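Local structure of hydrolase, HAD superfamily, subfamily III A (3N1U) at residues 25-28 against 29-33. The protein probably hydrolyses 3-deoxy-D-manno-octulosonate 8-phosphate to 3-deoxy-D-manno-octulosonate and inorganic phosphate, a step in lipopolysaccharide biosynthesis. Numbering follows the deposited sequence.
Sequences DVDG and VLSDG. With CA (calcium ion), chain B.
The D25 and V29 side chains cross at about a right angle, and carboxylate OD2 of D25 lies 3.9 Å from V29 CG2. D25 CG stands anti to the backbone N (chi1 177°), which brings OD2 to the calcium ion at 2.2 Å while OD1 pairs with K95. The peptide carbonyl of V26 carries L30 N in its plane, on a lone pair (2.8 Å); V29 N sits above that plane and S31 N is tilted from it. Together three N-H groups grip this one oxygen and close the turn. The D25 carbonyl oxygen, buried without a polar partner, lies against V29 CB and L30 CG. S31 OG takes a nearly straight bond from G28 N (2.9 Å, 163°) and another from G33 N, the latter an ST turn. A water accepts from S31 OG and donates to D27 OD1, which also forms a salt bridge with K45. D27 meets calcium through its backbone O (2.4 Å); three waters and D118 complete the shell. Two acidic residues flank V26 after strand 21-24, one binding metal by its side chain and the other by its carbonyl, as is characteristic of the DxDx(T/V) loop of HAD phosphatases, which D25, D27 and V29 appear to match.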
ATOM      1  N   ASP A  25      -9.826 -17.520   5.801  1.00 27.06           N
ATOM      2  CA  ASP A  25      -9.625 -16.618   6.932  1.00 27.70           C
ATOM      3  C   ASP A  25      -9.834 -15.174   6.417  1.00 27.71           C
ATOM      4  O   ASP A  25      -9.821 -14.941   5.204  1.00 25.29           O
ATOM      5  CB  ASP A  25      -8.201 -16.764   7.428  1.00 27.83           C
ATOM      6  CG  ASP A  25      -7.881 -15.802   8.564  1.00 30.55           C
ATOM      7  OD1 ASP A  25      -8.711 -15.620   9.489  1.00 30.94           O
ATOM      8  OD2 ASP A  25      -6.785 -15.237   8.531  1.00 32.97           O
ATOM      9  N   VAL A  26     -10.055 -14.222   7.334  1.00 27.41           N
ATOM     10  CA  VAL A  26     -10.208 -12.813   6.927  1.00 28.79           C
ATOM     11  C   VAL A  26      -8.905 -12.019   6.952  1.00 28.15           C
ATOM     12  O   VAL A  26      -8.276 -11.795   5.918  1.00 26.95           O
ATOM     13  CB  VAL A  26     -11.304 -12.097   7.764  1.00 29.48           C
ATOM     14  CG1 VAL A  26     -11.391 -10.619   7.338  1.00 30.62           C
ATOM     15  CG2 VAL A  26     -12.654 -12.845   7.513  1.00 28.75           C
ATOM     16  N   ASP A  27      -8.444 -11.623   8.148  1.00 27.16           N
ATOM     17  CA  ASP A  27      -7.371 -10.648   8.214  1.00 26.49           C
ATOM     18  C   ASP A  27      -6.062 -11.265   7.757  1.00 26.37           C
ATOM     19  O   ASP A  27      -5.656 -12.268   8.349  1.00 27.53           O
ATOM     20  CB  ASP A  27      -7.199 -10.206   9.666  1.00 28.76           C
ATOM     21  CG  ASP A  27      -8.382  -9.405  10.165  1.00 32.44           C
ATOM     22  OD1 ASP A  27      -8.523  -8.222   9.766  1.00 35.55           O
ATOM     23  OD2 ASP A  27      -9.163  -9.938  10.945  1.00 39.02           O
ATOM     24  N   GLY A  28      -5.413 -10.681   6.744  1.00 23.63           N
ATOM     25  CA  GLY A  28      -4.138 -11.247   6.220  1.00 25.02           C
ATOM     26  C   GLY A  28      -4.342 -12.161   5.001  1.00 23.58           C
ATOM     27  O   GLY A  28      -3.359 -12.547   4.294  1.00 24.24           O
ATOM     28  N   VAL A  29      -5.604 -12.514   4.747  1.00 24.69           N
ATOM     29  CA  VAL A  29      -5.954 -13.428   3.645  1.00 23.73           C
ATOM     30  C   VAL A  29      -6.944 -12.777   2.680  1.00 25.02           C
ATOM     31  O   VAL A  29      -6.636 -12.585   1.511  1.00 26.84           O
ATOM     32  CB  VAL A  29      -6.465 -14.822   4.182  1.00 23.40           C
ATOM     33  CG1 VAL A  29      -7.040 -15.731   3.020  1.00 22.93           C
ATOM     34  CG2 VAL A  29      -5.345 -15.558   4.952  1.00 21.16           C
ATOM     35  N   LEU A  30      -8.122 -12.404   3.175  1.00 24.68           N
ATOM     36  CA  LEU A  30      -9.015 -11.574   2.383  1.00 27.05           C
ATOM     37  C   LEU A  30      -8.619 -10.080   2.501  1.00 28.82           C
ATOM     38  O   LEU A  30      -9.019  -9.261   1.685  1.00 26.06           O
ATOM     39  CB  LEU A  30     -10.457 -11.809   2.829  1.00 27.21           C
ATOM     40  CG  LEU A  30     -11.019 -13.185   2.320  1.00 28.41           C
ATOM     41  CD1 LEU A  30     -12.335 -13.464   3.027  1.00 31.19           C
ATOM     42  CD2 LEU A  30     -11.280 -13.147   0.797  1.00 28.76           C
ATOM     43  N   SER A  31      -7.802  -9.745   3.525  1.00 32.58           N
ATOM     44  CA  SER A  31      -7.184  -8.417   3.606  1.00 31.82           C
ATOM     45  C   SER A  31      -5.697  -8.497   3.509  1.00 33.65           C
ATOM     46  O   SER A  31      -5.127  -9.619   3.626  1.00 31.81           O
ATOM     47  CB  SER A  31      -7.589  -7.755   4.917  1.00 34.58           C
ATOM     48  OG  SER A  31      -6.823  -8.286   6.022  1.00 31.20           O
ATOM     49  N   ASP A  32      -5.051  -7.302   3.376  1.00 30.80           N
ATOM     50  CA  ASP A  32      -3.610  -7.134   3.454  1.00 33.85           C
ATOM     51  C   ASP A  32      -3.073  -7.409   4.805  1.00 30.75           C
ATOM     52  O   ASP A  32      -1.839  -7.407   5.004  1.00 33.33           O
ATOM     53  CB  ASP A  32      -3.153  -5.631   3.148  1.00 36.03           C
ATOM     54  CG  ASP A  32      -4.161  -4.542   3.672  1.00 39.27           C
ATOM     55  OD1 ASP A  32      -4.923  -4.781   4.636  1.00 38.46           O
ATOM     56  OD2 ASP A  32      -4.243  -3.415   3.057  1.00 37.71           O
ATOM     57  N   GLY A  33      -3.956  -7.597   5.776  1.00 29.76           N
ATOM     58  CA  GLY A  33      -3.436  -7.740   7.156  1.00 26.47           C
ATOM     59  C   GLY A  33      -3.559  -6.482   7.991  1.00 25.90           C
ATOM     60  O   GLY A  33      -3.310  -6.510   9.179  1.00 23.65           O
TER
HETATM   61 CA    CA B 200      -5.245 -14.176   9.686  1.00 27.49          CA
HETATM   62  O   HOH W   1      -6.781  -6.973   8.133  1.00 30.19           O
HETATM   63  O   HOH W   2      -6.416 -13.313  11.590  1.00 32.90           O
HETATM   64  O   HOH W   3      -3.301 -13.088  10.579  1.00 30.38           O
HETATM   65  O   HOH W   4      -5.098 -16.199  11.038  1.00 29.58           O